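Side-chain contacts in Sts-2 protein (Mus musculus, PDB 3D4I), which removes phosphate groups in an acid-dependent manner through its histidine-phosphatase domain, and promotes build-up of activated cell-surface receptors such as the T-cell receptor: residues A[49-54]-A[59-64]; A[70-75]-A[104-109]; A[94-99]-A[138-143]; A[170-175]-A[222-227]; A[205-210]-A[217-222]. All blocks are in the same frame, centred on the assembly; numbering follows the deposited sequence.

Contact 1: A[49-54]-A[59-64]; sequences RSLPRR and KDFEND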
# COMPACT_ATOMS: atom_id res chain seq x y z
N ARG A 49 -2.02 3.87 12.67
CA ARG A 49 -3.14 4.27 13.53
C ARG A 49 -2.73 4.37 14.99
O ARG A 49 -3.18 5.25 15.71
CB ARG A 49 -4.33 3.30 13.36
CG ARG A 49 -5.55 3.89 12.65
CD ARG A 49 -6.53 2.78 12.22
NE ARG A 49 -7.94 3.11 12.44
CZ ARG A 49 -8.93 2.21 12.36
NH1 ARG A 49 -8.66 0.94 12.05
NH2 ARG A 49 -10.20 2.56 12.59
N SER A 50 -1.83 3.48 15.41
CA SER A 50 -1.37 3.46 16.80
C SER A 50 0.04 2.89 16.89
O SER A 50 0.53 2.26 15.95
CB SER A 50 -2.31 2.61 17.66
OG SER A 50 -2.18 1.23 17.35
N LEU A 51 0.68 3.16 18.03
CA LEU A 51 1.91 2.50 18.43
C LEU A 51 1.63 1.51 19.57
O LEU A 51 0.74 1.77 20.41
CB LEU A 51 2.96 3.51 18.88
CG LEU A 51 3.39 4.60 17.90
CD1 LEU A 51 4.42 5.55 18.54
CD2 LEU A 51 3.93 3.98 16.62
N PRO A 52 2.36 0.38 19.60
CA PRO A 52 2.26 -0.61 20.68
C PRO A 52 2.54 -0.02 22.04
O PRO A 52 3.40 0.86 22.15
CB PRO A 52 3.36 -1.62 20.35
CG PRO A 52 3.65 -1.47 18.92
CD PRO A 52 3.32 -0.04 18.56
N ARG A 53 1.84 -0.49 23.07
CA ARG A 53 2.17 -0.16 24.46
C ARG A 53 3.60 -0.57 24.72
O ARG A 53 4.00 -1.70 24.41
CB ARG A 53 1.22 -0.85 25.45
CG ARG A 53 0.03 -0.00 25.89
CD ARG A 53 0.37 0.86 27.10
NE ARG A 53 -0.70 1.82 27.44
CZ ARG A 53 -0.90 2.98 26.81
NH1 ARG A 53 -0.12 3.33 25.79
NH2 ARG A 53 -1.88 3.78 27.19
N ARG A 54 4.38 0.35 25.27
CA ARG A 54 5.82 0.17 25.35
C ARG A 54 6.33 0.54 26.74
O ARG A 54 5.65 1.25 27.50
CB ARG A 54 6.53 1.01 24.26
CG ARG A 54 7.99 0.64 23.99
CD ARG A 54 8.40 0.83 22.51
NE ARG A 54 9.77 0.38 22.26
CZ ARG A 54 10.29 0.07 21.06
NH1 ARG A 54 9.57 0.14 19.94
NH2 ARG A 54 11.55 -0.34 20.99
N LYS A 59 9.15 7.32 23.78
CA LYS A 59 10.55 7.64 23.47
C LYS A 59 11.43 6.48 22.99
O LYS A 59 12.44 6.70 22.33
CB LYS A 59 11.23 8.36 24.65
CG LYS A 59 11.42 9.87 24.45
CD LYS A 59 12.34 10.46 25.52
CE LYS A 59 13.31 11.50 24.95
NZ LYS A 59 14.42 10.87 24.16
N ASP A 60 11.04 5.24 23.31
CA ASP A 60 11.84 4.07 22.92
C ASP A 60 11.72 3.69 21.44
O ASP A 60 12.54 2.93 20.92
CB ASP A 60 11.49 2.87 23.81
CG ASP A 60 12.03 3.01 25.23
OD1 ASP A 60 12.81 3.95 25.51
OD2 ASP A 60 11.65 2.16 26.07
N PHE A 61 10.71 4.23 20.76
CA PHE A 61 10.55 4.02 19.32
C PHE A 61 11.62 4.73 18.49
O PHE A 61 11.83 4.40 17.33
CB PHE A 61 9.16 4.46 18.88
CG PHE A 61 8.06 3.60 19.40
CD1 PHE A 61 7.72 2.41 18.76
CD2 PHE A 61 7.34 3.98 20.54
CE1 PHE A 61 6.69 1.61 19.25
CE2 PHE A 61 6.29 3.18 21.03
CZ PHE A 61 5.97 2.01 20.38
N GLU A 62 12.30 5.69 19.12
CA GLU A 62 13.42 6.45 18.54
C GLU A 62 14.22 5.56 17.57
O GLU A 62 14.32 5.87 16.38
CB GLU A 62 14.31 7.01 19.68
CG GLU A 62 15.73 7.44 19.28
CD GLU A 62 16.59 7.92 20.45
OE1 GLU A 62 16.50 7.36 21.56
OE2 GLU A 62 17.37 8.87 20.24
N ASN A 63 14.73 4.44 18.06
CA ASN A 63 15.64 3.56 17.29
C ASN A 63 15.01 2.27 16.79
O ASN A 63 15.72 1.38 16.29
CB ASN A 63 16.87 3.21 18.14
CG ASN A 63 17.74 4.42 18.43
OD1 ASN A 63 17.95 5.28 17.56
ND2 ASN A 63 18.23 4.50 19.66
N ASP A 64 13.69 2.16 16.94
CA ASP A 64 12.98 0.92 16.67
C ASP A 64 11.64 1.30 16.06
O ASP A 64 10.60 1.08 16.64
CB ASP A 64 12.80 0.11 17.96
CG ASP A 64 12.20 -1.28 17.73
OD1 ASP A 64 12.45 -1.91 16.66
OD2 ASP A 64 11.48 -1.74 18.63

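Contact 2: A[70-75]-A[104-109]; sequences CGIFQA and AKHILE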
# COMPACT_ATOMS: atom_id res chain seq x y z
N CYS A 70 1.82 2.15 4.58
CA CYS A 70 2.18 1.49 3.32
C CYS A 70 2.95 0.18 3.58
O CYS A 70 2.71 -0.82 2.91
CB CYS A 70 3.01 2.44 2.46
SG CYS A 70 3.40 1.79 0.82
N GLY A 71 3.85 0.17 4.57
CA GLY A 71 4.55 -1.08 4.95
C GLY A 71 3.59 -2.18 5.39
O GLY A 71 3.78 -3.37 5.07
N ILE A 72 2.57 -1.80 6.15
CA ILE A 72 1.52 -2.74 6.56
C ILE A 72 0.79 -3.29 5.35
O ILE A 72 0.53 -4.49 5.29
CB ILE A 72 0.49 -2.06 7.54
CG1 ILE A 72 1.18 -1.69 8.86
CG2 ILE A 72 -0.71 -2.99 7.79
CD1 ILE A 72 0.37 -0.64 9.73
N PHE A 73 0.41 -2.41 4.42
CA PHE A 73 -0.19 -2.83 3.15
C PHE A 73 0.73 -3.82 2.39
O PHE A 73 0.24 -4.85 1.92
CB PHE A 73 -0.57 -1.61 2.27
CG PHE A 73 -0.30 -1.80 0.78
CD1 PHE A 73 -1.16 -2.57 -0.01
CD2 PHE A 73 0.80 -1.19 0.19
CE1 PHE A 73 -0.91 -2.74 -1.39
CE2 PHE A 73 1.06 -1.35 -1.21
CZ PHE A 73 0.20 -2.14 -1.98
N GLN A 74 2.03 -3.52 2.29
CA GLN A 74 2.95 -4.40 1.57
C GLN A 74 3.01 -5.79 2.22
O GLN A 74 2.95 -6.79 1.53
CB GLN A 74 4.36 -3.79 1.49
CG GLN A 74 4.38 -2.42 0.76
CD GLN A 74 5.67 -1.68 1.04
OE1 GLN A 74 6.30 -1.88 2.07
NE2 GLN A 74 6.06 -0.83 0.11
N ALA A 75 3.08 -5.82 3.55
CA ALA A 75 3.17 -7.07 4.30
C ALA A 75 1.91 -7.91 4.13
O ALA A 75 1.99 -9.12 3.85
CB ALA A 75 3.43 -6.77 5.81
N ALA A 104 5.98 -9.85 10.12
CA ALA A 104 5.65 -11.25 10.37
C ALA A 104 4.17 -11.42 10.74
O ALA A 104 3.50 -12.29 10.19
CB ALA A 104 6.56 -11.85 11.46
N LYS A 105 3.68 -10.62 11.69
CA LYS A 105 2.28 -10.69 12.12
C LYS A 105 1.32 -10.48 10.94
O LYS A 105 0.38 -11.24 10.76
CB LYS A 105 2.00 -9.67 13.24
CG LYS A 105 0.51 -9.56 13.69
CD LYS A 105 0.33 -8.36 14.67
CE LYS A 105 -1.03 -8.31 15.36
NZ LYS A 105 -1.13 -7.03 16.14
N HIS A 106 1.56 -9.45 10.12
CA HIS A 106 0.63 -9.13 9.02
C HIS A 106 0.60 -10.23 7.95
O HIS A 106 -0.46 -10.61 7.45
CB HIS A 106 0.98 -7.75 8.43
CG HIS A 106 0.66 -6.61 9.35
ND1 HIS A 106 -0.61 -6.38 9.84
CD2 HIS A 106 1.44 -5.63 9.86
CE1 HIS A 106 -0.59 -5.32 10.62
NE2 HIS A 106 0.65 -4.85 10.66
N ILE A 107 1.77 -10.78 7.62
CA ILE A 107 1.82 -11.94 6.73
C ILE A 107 0.99 -13.12 7.29
O ILE A 107 0.16 -13.68 6.57
CB ILE A 107 3.29 -12.38 6.46
CG1 ILE A 107 4.04 -11.32 5.65
CG2 ILE A 107 3.35 -13.74 5.76
CD1 ILE A 107 5.54 -11.58 5.57
N LEU A 108 1.22 -13.48 8.55
CA LEU A 108 0.49 -14.57 9.20
C LEU A 108 -1.03 -14.35 9.26
O LEU A 108 -1.79 -15.30 9.11
CB LEU A 108 1.02 -14.82 10.60
CG LEU A 108 2.33 -15.63 10.74
CD1 LEU A 108 2.89 -15.37 12.12
CD2 LEU A 108 2.08 -17.13 10.53
N GLU A 109 -1.46 -13.11 9.51
CA GLU A 109 -2.88 -12.78 9.55
C GLU A 109 -3.53 -13.03 8.20
O GLU A 109 -4.61 -13.65 8.12
CB GLU A 109 -3.09 -11.35 10.06
CG GLU A 109 -3.09 -11.27 11.58
CD GLU A 109 -3.05 -9.83 12.11
OE1 GLU A 109 -3.20 -8.86 11.32
OE2 GLU A 109 -2.85 -9.67 13.33

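Contact 3: A[94-99]-A[138-143]; sequences ASPALR and LTFLTL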
# COMPACT_ATOMS: atom_id res chain seq x y z
N ALA A 94 11.47 -14.17 13.31
CA ALA A 94 11.60 -12.75 13.00
C ALA A 94 12.73 -12.13 13.81
O ALA A 94 12.95 -12.50 14.97
CB ALA A 94 10.27 -12.01 13.32
N SER A 95 13.41 -11.18 13.20
CA SER A 95 14.26 -10.25 13.91
C SER A 95 13.48 -9.52 15.02
O SER A 95 12.29 -9.21 14.85
CB SER A 95 14.83 -9.25 12.91
OG SER A 95 15.25 -8.07 13.56
N PRO A 96 14.13 -9.25 16.17
CA PRO A 96 13.45 -8.56 17.28
C PRO A 96 13.00 -7.09 16.99
O PRO A 96 12.22 -6.51 17.78
CB PRO A 96 14.49 -8.60 18.41
CG PRO A 96 15.83 -8.66 17.69
CD PRO A 96 15.53 -9.59 16.51
N ALA A 97 13.49 -6.50 15.90
CA ALA A 97 13.05 -5.16 15.47
C ALA A 97 11.54 -5.12 15.27
O ALA A 97 10.94 -6.05 14.70
CB ALA A 97 13.78 -4.72 14.20
N LEU A 98 10.91 -4.05 15.74
CA LEU A 98 9.46 -3.93 15.64
C LEU A 98 8.98 -4.12 14.21
O LEU A 98 8.03 -4.85 13.98
CB LEU A 98 9.01 -2.54 16.14
CG LEU A 98 7.51 -2.23 16.12
CD1 LEU A 98 6.71 -3.27 16.91
CD2 LEU A 98 7.27 -0.80 16.66
N ARG A 99 9.63 -3.44 13.27
CA ARG A 99 9.27 -3.50 11.85
C ARG A 99 9.23 -4.93 11.31
O ARG A 99 8.37 -5.26 10.50
CB ARG A 99 10.19 -2.59 11.01
CG ARG A 99 11.68 -2.98 11.04
CD ARG A 99 12.48 -1.82 10.54
NE ARG A 99 13.93 -2.03 10.49
CZ ARG A 99 14.79 -1.76 11.47
NH1 ARG A 99 14.39 -1.34 12.67
NH2 ARG A 99 16.08 -1.95 11.24
N LEU A 138 18.90 -2.64 23.87
CA LEU A 138 18.33 -2.30 25.18
C LEU A 138 16.90 -1.80 25.04
O LEU A 138 16.22 -1.56 26.03
CB LEU A 138 19.19 -1.23 25.88
CG LEU A 138 20.68 -1.53 26.02
CD1 LEU A 138 21.42 -0.36 26.67
CD2 LEU A 138 20.92 -2.83 26.80
N THR A 139 16.45 -1.68 23.79
CA THR A 139 15.20 -1.01 23.53
C THR A 139 14.22 -1.81 22.64
O THR A 139 13.16 -1.29 22.27
CB THR A 139 15.45 0.46 23.06
OG1 THR A 139 14.50 1.34 23.68
CG2 THR A 139 15.42 0.62 21.52
N PHE A 140 14.53 -3.07 22.34
CA PHE A 140 13.52 -3.94 21.72
C PHE A 140 12.32 -4.07 22.66
O PHE A 140 12.46 -4.03 23.90
CB PHE A 140 14.06 -5.35 21.44
CG PHE A 140 15.25 -5.40 20.51
CD1 PHE A 140 15.28 -4.65 19.34
CD2 PHE A 140 16.33 -6.24 20.80
CE1 PHE A 140 16.38 -4.70 18.50
CE2 PHE A 140 17.43 -6.32 19.95
CZ PHE A 140 17.46 -5.55 18.80
N LEU A 141 11.13 -4.21 22.09
CA LEU A 141 9.99 -4.68 22.86
C LEU A 141 10.29 -6.06 23.43
O LEU A 141 10.86 -6.91 22.74
CB LEU A 141 8.73 -4.73 21.99
CG LEU A 141 7.88 -3.49 21.74
CD1 LEU A 141 8.40 -2.71 20.56
CD2 LEU A 141 6.45 -3.94 21.49
N THR A 142 9.94 -6.27 24.70
CA THR A 142 10.10 -7.57 25.32
C THR A 142 9.02 -8.46 24.74
O THR A 142 8.04 -7.96 24.18
CB THR A 142 9.92 -7.49 26.87
OG1 THR A 142 8.73 -6.75 27.16
CG2 THR A 142 11.10 -6.81 27.53
N LEU A 143 9.19 -9.77 24.89
CA LEU A 143 8.18 -10.73 24.44
C LEU A 143 6.82 -10.52 25.11
O LEU A 143 5.76 -10.71 24.49
CB LEU A 143 8.68 -12.17 24.64
CG LEU A 143 10.03 -12.50 23.98
CD1 LEU A 143 10.45 -13.93 24.24
CD2 LEU A 143 10.00 -12.23 22.48
O HOH W 1 11.28 -4.30 19.14
O HOH W 2 11.39 -8.03 20.29

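Contact 4: A[170-175]-A[222-227]; sequences ESYDQY and GDFAQL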
# COMPACT_ATOMS: atom_id res chain seq x y z
N GLU A 170 30.33 -5.61 16.79
CA GLU A 170 30.54 -6.80 15.95
C GLU A 170 31.05 -6.39 14.58
O GLU A 170 30.53 -5.46 13.96
CB GLU A 170 29.31 -7.72 15.86
CG GLU A 170 28.06 -7.05 15.35
CD GLU A 170 26.96 -8.01 14.89
OE1 GLU A 170 26.98 -9.23 15.21
OE2 GLU A 170 26.04 -7.50 14.23
N SER A 171 32.10 -7.06 14.13
CA SER A 171 32.66 -6.85 12.81
C SER A 171 31.78 -7.54 11.79
O SER A 171 30.88 -8.30 12.15
CB SER A 171 34.06 -7.45 12.74
OG SER A 171 33.99 -8.86 12.92
N TYR A 172 32.07 -7.29 10.51
CA TYR A 172 31.38 -7.99 9.43
C TYR A 172 31.56 -9.50 9.56
O TYR A 172 30.58 -10.25 9.47
CB TYR A 172 31.83 -7.49 8.05
CG TYR A 172 31.25 -8.27 6.89
CD1 TYR A 172 29.90 -8.16 6.55
CD2 TYR A 172 32.06 -9.13 6.14
CE1 TYR A 172 29.37 -8.89 5.48
CE2 TYR A 172 31.53 -9.87 5.07
CZ TYR A 172 30.20 -9.74 4.75
OH TYR A 172 29.70 -10.46 3.69
N ASP A 173 32.80 -9.94 9.77
CA ASP A 173 33.10 -11.37 9.98
C ASP A 173 32.30 -12.00 11.12
O ASP A 173 31.78 -13.12 10.99
CB ASP A 173 34.61 -11.62 10.17
CG ASP A 173 35.42 -11.40 8.89
OD1 ASP A 173 34.88 -11.49 7.77
OD2 ASP A 173 36.64 -11.13 9.01
N GLN A 174 32.19 -11.28 12.23
CA GLN A 174 31.41 -11.74 13.38
C GLN A 174 29.93 -11.78 13.08
O GLN A 174 29.23 -12.76 13.46
CB GLN A 174 31.68 -10.85 14.59
CG GLN A 174 33.03 -11.17 15.22
CD GLN A 174 33.45 -10.18 16.27
OE1 GLN A 174 33.05 -9.02 16.23
NE2 GLN A 174 34.28 -10.62 17.21
N TYR A 175 29.45 -10.73 12.40
CA TYR A 175 28.06 -10.66 11.92
C TYR A 175 27.69 -11.87 11.04
O TYR A 175 26.69 -12.55 11.30
CB TYR A 175 27.79 -9.35 11.16
CG TYR A 175 26.51 -9.40 10.34
CD1 TYR A 175 25.27 -9.36 10.97
CD2 TYR A 175 26.55 -9.52 8.95
CE1 TYR A 175 24.10 -9.43 10.24
CE2 TYR A 175 25.38 -9.60 8.21
CZ TYR A 175 24.15 -9.55 8.86
OH TYR A 175 22.98 -9.64 8.15
N GLY A 222 32.19 -5.04 1.06
CA GLY A 222 31.79 -3.96 0.14
C GLY A 222 30.77 -4.43 -0.88
O GLY A 222 29.82 -3.73 -1.19
N ASP A 223 31.00 -5.64 -1.39
CA ASP A 223 30.10 -6.34 -2.28
C ASP A 223 28.76 -6.61 -1.60
O ASP A 223 27.70 -6.42 -2.21
CB ASP A 223 30.79 -7.65 -2.70
CG ASP A 223 31.81 -7.43 -3.80
OD1 ASP A 223 31.62 -6.52 -4.64
OD2 ASP A 223 32.81 -8.18 -3.83
N PHE A 224 28.81 -7.05 -0.35
CA PHE A 224 27.59 -7.30 0.46
C PHE A 224 26.80 -5.98 0.62
O PHE A 224 25.62 -5.92 0.31
CB PHE A 224 28.03 -7.92 1.79
CG PHE A 224 26.99 -7.89 2.90
CD1 PHE A 224 25.98 -8.85 2.96
CD2 PHE A 224 27.10 -6.96 3.93
CE1 PHE A 224 25.04 -8.83 4.01
CE2 PHE A 224 26.17 -6.94 4.99
CZ PHE A 224 25.15 -7.88 5.02
N ALA A 225 27.48 -4.92 1.04
CA ALA A 225 26.81 -3.63 1.28
C ALA A 225 26.12 -3.07 0.02
O ALA A 225 24.99 -2.55 0.08
CB ALA A 225 27.81 -2.63 1.89
N GLN A 226 26.78 -3.19 -1.12
CA GLN A 226 26.23 -2.77 -2.42
C GLN A 226 24.99 -3.59 -2.77
O GLN A 226 23.98 -3.04 -3.22
CB GLN A 226 27.30 -2.86 -3.53
CG GLN A 226 28.36 -1.76 -3.43
CD GLN A 226 29.65 -2.05 -4.20
OE1 GLN A 226 30.71 -1.56 -3.84
NE2 GLN A 226 29.55 -2.86 -5.26
N LEU A 227 25.05 -4.89 -2.49
CA LEU A 227 23.98 -5.83 -2.81
C LEU A 227 22.72 -5.56 -2.01
O LEU A 227 21.62 -5.58 -2.55
CB LEU A 227 24.46 -7.27 -2.53
CG LEU A 227 24.04 -8.47 -3.39
CD1 LEU A 227 25.14 -8.80 -4.38
CD2 LEU A 227 23.79 -9.68 -2.49

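Contact 5: A[205-210]-A[217-222]; sequences ALDSCT and PPRECG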
# COMPACT_ATOMS: atom_id res chain seq x y z
N ALA A 205 19.91 -9.78 5.57
CA ALA A 205 19.64 -11.19 5.79
C ALA A 205 19.40 -11.98 4.49
O ALA A 205 19.59 -13.20 4.47
CB ALA A 205 18.46 -11.38 6.76
N LEU A 206 18.93 -11.31 3.43
CA LEU A 206 18.70 -12.03 2.17
C LEU A 206 20.00 -12.63 1.64
O LEU A 206 19.97 -13.64 0.94
CB LEU A 206 18.00 -11.18 1.10
CG LEU A 206 16.46 -11.16 1.16
CD1 LEU A 206 15.99 -10.22 2.24
CD2 LEU A 206 15.86 -10.75 -0.18
N ASP A 207 21.13 -12.03 2.02
CA ASP A 207 22.46 -12.57 1.71
C ASP A 207 23.01 -13.43 2.86
O ASP A 207 23.37 -14.61 2.67
CB ASP A 207 23.44 -11.44 1.37
CG ASP A 207 24.76 -11.96 0.78
OD1 ASP A 207 24.70 -12.62 -0.29
OD2 ASP A 207 25.84 -11.71 1.34
N SER A 208 23.07 -12.86 4.06
CA SER A 208 23.73 -13.52 5.18
C SER A 208 23.02 -14.76 5.73
O SER A 208 23.66 -15.58 6.36
CB SER A 208 23.98 -12.52 6.31
OG SER A 208 22.75 -12.21 6.92
N CYS A 209 21.71 -14.87 5.52
CA CYS A 209 20.95 -16.04 5.98
C CYS A 209 20.78 -17.13 4.91
O CYS A 209 20.23 -18.21 5.18
CB CYS A 209 19.62 -15.62 6.63
SG CYS A 209 19.84 -14.65 8.16
N THR A 210 21.24 -16.85 3.69
CA THR A 210 21.09 -17.82 2.59
C THR A 210 22.43 -18.41 2.17
O THR A 210 22.51 -19.61 1.96
CB THR A 210 20.34 -17.24 1.36
OG1 THR A 210 21.05 -16.12 0.82
CG2 THR A 210 18.93 -16.79 1.75
N PRO A 217 30.92 -19.07 0.73
CA PRO A 217 31.61 -18.25 1.70
C PRO A 217 30.97 -16.84 1.75
O PRO A 217 30.26 -16.46 0.82
CB PRO A 217 33.04 -18.19 1.15
CG PRO A 217 32.85 -18.26 -0.33
CD PRO A 217 31.69 -19.22 -0.52
N PRO A 218 31.18 -16.10 2.85
CA PRO A 218 30.65 -14.73 2.90
C PRO A 218 31.15 -13.91 1.72
O PRO A 218 32.29 -14.09 1.28
CB PRO A 218 31.22 -14.20 4.22
CG PRO A 218 31.33 -15.45 5.07
CD PRO A 218 31.87 -16.46 4.10
N ARG A 219 30.29 -13.04 1.18
CA ARG A 219 30.70 -12.07 0.18
C ARG A 219 31.65 -11.10 0.85
O ARG A 219 31.57 -10.90 2.06
CB ARG A 219 29.50 -11.27 -0.32
CG ARG A 219 28.53 -12.03 -1.15
CD ARG A 219 27.47 -11.12 -1.70
NE ARG A 219 26.44 -11.90 -2.38
CZ ARG A 219 26.43 -12.18 -3.67
NH1 ARG A 219 27.41 -11.77 -4.46
NH2 ARG A 219 25.43 -12.89 -4.18
N GLU A 220 32.57 -10.51 0.08
CA GLU A 220 33.37 -9.39 0.56
C GLU A 220 32.41 -8.30 1.07
O GLU A 220 31.36 -8.08 0.48
CB GLU A 220 34.25 -8.84 -0.57
CG GLU A 220 35.41 -7.95 -0.13
CD GLU A 220 35.06 -6.45 -0.06
OE1 GLU A 220 34.28 -5.97 -0.92
OE2 GLU A 220 35.56 -5.76 0.85
N CYS A 221 32.79 -7.64 2.16
CA CYS A 221 31.91 -6.69 2.84
C CYS A 221 31.34 -5.61 1.93
O CYS A 221 30.15 -5.29 2.03
CB CYS A 221 32.63 -6.03 4.01
SG CYS A 221 31.58 -4.92 4.95
N GLY A 222 32.19 -5.04 1.06
CA GLY A 222 31.79 -3.96 0.14
C GLY A 222 30.77 -4.43 -0.88
O GLY A 222 29.82 -3.73 -1.19
O HOH W 3 27.83 -12.61 2.92

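Contact 1: A[49-54]-A[59-64]
Leu-51 and Arg-54 sandwich the ring of Phe-61 in an apolar and cation-pi contact that ends in a salt bridge. It lies inside the long loop between helix 29-32 and helix 69-85. The CD1 methyl of Leu-51 sits over one ring face, 4.0 Å from the centroid of Phe-61. Arg-54 CD covers the opposite face, 3.5 Å from that Phe-61 centroid. Both are CH-pi contacts. The guanidinium follows on the same face as CD, with Arg-54 CZ 4.4 Å from the Phe-61 centroid. It is a cation-pi pair, but the two planes are 70° apart, far from flat stacking. Arg-54 sends CG anti to its own N (chi1 -164°) and bends at chi2, which carries CD across the ring. At the ring edge, Pro-52 O lies in the ring plane, 3.3 Å from Phe-61 CZ. Beyond the ring, Arg-54 NH1 makes a weak bond to Asp-64 OD2 at 3.0 Å. NH2 of Arg-54 also faces Asp-64 OD2, but its modelled place is doubtful. With an alanine in place of Phe-61, Leu-51 CD1 and Arg-54 CD would probably lose the surface between them, and the guanidinium would be freer to swing off Asp-64. Leu-98 of helix 98-111 packs on Pro-52, Arg-54 and Phe-61. Asp-64 OD1 accepts a bond from Leu-98 N, so this loop covers the start of helix 98-111.

Contact 2: A[70-75]-A[104-109]
Ile-72 and Ala-75 meet His-106 and Ile-107 where the segments of helix 69-85 and helix 98-111 pass at 8.9 Å between axes, with a crossing angle of -43°. The small Ala-75 marks the close point, its CA 5.6 Å from the CA of Ile-107. No hydrogen bond spans the contact. The main side-chain pair is Ile-72 on His-106. The CG2 methyl of Ile-72 lies over one face of the imidazole, 3.7 Å from the centroid of His-106. It is a CH-pi contact, displaced toward the ring rim. The other branch also touches the ring, with Ile-72 CG1 3.7 Å from His-106 NE2. His-106 places CG beside its backbone N (chi1 -70°), which brings the ring toward Ile-72. One turn on along helix 69-85, Ala-75 CB meets His-106 CB at 3.7 Å. Ile-107 CG1 approaches the backbone instead, 3.5 Å from Ala-75 O. An alanine at His-106 would keep the CB contact with Ala-75, but Ile-72 CG2 would probably lose the flat face it rests on and a gap would open between the helices. Toward the sheet, Ile-107 also touches Leu-198 of strand 196-201, and Ala-104 touches Ile-119 of strand 119-121. Phe-73, on helix 69-85, stacks on Phe-73 of the second subunit. Helix 98-111 thus packs on the sheet, while helix 69-85 contributes to the contact with the second subunit.

Contact 3: A[94-99]-A[138-143]
Pro-96 lies over the ring of Phe-140, and the two make the main side-chain contact here. Pro-96 CG sits over one face, 3.8 Å from the centroid of Phe-140 and 18° off the ring normal. This is a CH-pi contact, displaced toward the rim on the CE2 side, where Pro-96 CG comes within 3.6 Å of Phe-140 CE2. Pro-96 CB touches the same ring beside CD2. With CG anti to its carbonyl carbon (chi1 -60°), Phe-140 faces the proline. A second apolar touch joins Leu-98 CD1 to Leu-141 CD1, but Leu-141 is modelled in two conformers and this touch is less sure. No direct hydrogen bond crosses. Two waters do the joining, and both donate to Pro-96 O. One stands 2.8 Å from Pro-96 O and accepts from Leu-141 N at 3.0 Å. The other also donates to Leu-141 O, at 2.7 Å. In the next shell, Phe-126 meets Phe-140 edge-to-face and Val-121 of strand 119-121 touches Pro-96. Ser-95 OG takes a weak bond from Ala-97 N and is hydrogen-bonded to His-202 NE2. Arg-99 touches His-202 and also His-17, which belongs to the Arg-His-Gly sequence of histidine phosphatases. This placing is consistent with the turn from strand 89-94 into helix 98-111 lying beside the phosphate pocket of the histidine-phosphatase fold.

Contact 4: A[170-175]-A[222-227]
Tyr-172, Tyr-175 and Phe-224 form an aromatic cluster between the first turn of helix 172-187 and helix 221-229. These are peripheral helices of the histidine-phosphatase domain. Phe-224 is the centre of the cluster, and both tyrosines reach it from the other helix. Tyr-172 comes over one face of the phenylalanine, with its CE1 3.4 Å from Phe-224 CD2, displaced toward the rim. The centroids of the Tyr-172 and Phe-224 rings are 5.1 Å apart, and their planes meet at 49°. The pair is neither a flat stack nor a clean edge-to-face one. Tyr-175 touches the far end of the same ring, its CE2 3.6 Å from Phe-224 CZ. All three side chains have CG anti to the backbone N, with chi1 of 163° at Phe-224. This extends each ring out from its helix into the space between the two. The backbones stay well apart, and the nearest CA atoms, of Tyr-172 and Phe-224, are 9.8 Å from each other. Side chains alone make the contact, Tyr-172 over the face near the base of the Phe-224 ring and Tyr-175 at its CZ tip, with no hydrogen bond across. The polar ends turn to other partners. Tyr-172 OH is hydrogen-bonded to Arg-219 O, and Tyr-175 OH to Ser-208 OG. Trp-128 stacks on the Tyr-175 ring. The start of helix 172-187 is fixed by a capping box. In it, Gln-174 N donates to Ser-171 OG at 3.1 Å, and Ser-171 N donates to Gln-174 OE1 at 3.0 Å.

Contact 5: A[205-210]-A[217-222]
Asp-207 and Arg-219 face each other in a salt bridge with one direct bond and one water bridge. Arg-219 NE donates to Asp-207 OD1 at 2.8 Å, with an N-H...O angle of 158°. The acceptor lies in the guanidinium plane. Relative to the carboxylate, the donor comes from above the plane, 41° out of it. The bond is thus set well for the arginine but tilted for the aspartate. The second oxygen has its own partner. Water 3 donates to Asp-207 OD2 at 2.7 Å and accepts from Arg-219 N at 3.0 Å. The carboxylate is therefore gripped at both oxygens, by the side chain and, through water, by the backbone of one residue. The arginine runs extended from CG to NE (chi3 -173°) and crosses the carboxylate obliquely, and Arg-219 CD is 3.5 Å from Asp-207 OD2. Within segment 205-210, Thr-210 OG1 donates to Leu-206 O at 2.7 Å, which ties the residue just past helix 205-208 back to it. In segment 217-222, Glu-220 OE1 takes a weak bond from Gly-222 N at 3.0 Å, a cap on helix 221-229. Trp-271 of the second subunit packs on Arg-219. Arg-211 NH1 comes close to Arg-219 NE, a second positive charge in the neighbourhood. The salt bridge ties helix 205-208 to the residues just before helix 221-229, across the connection that holds helix 211-214. The direct bond from Arg-219 and the donating water would be expected to keep the buried Asp-207 ionised.

How the contacts relate
Four of the five contacts fall into two groups. Contacts 1 and 3 have centres 11 Å apart and touch, with Arg-54 NH1 packing on Leu-141 CD1, although Leu-141 has two conformers. Contacts 4 and 5 are closer, with centres 7 Å apart. They share Gly-222, and Phe-224 CD1 of contact 4 lies 3.3 Å from Asp-207 OD2 of contact 5. Contact 5 is nested in the loop that contact 4 closes. The groups are far apart, with contacts 1 and 5 about 30 Å between centres. Contact 2 shares helix 98-111 with contact 3, and their centres are 16 Å apart. Contact 3 lies beside His-17 and His-202, probably part of the active site.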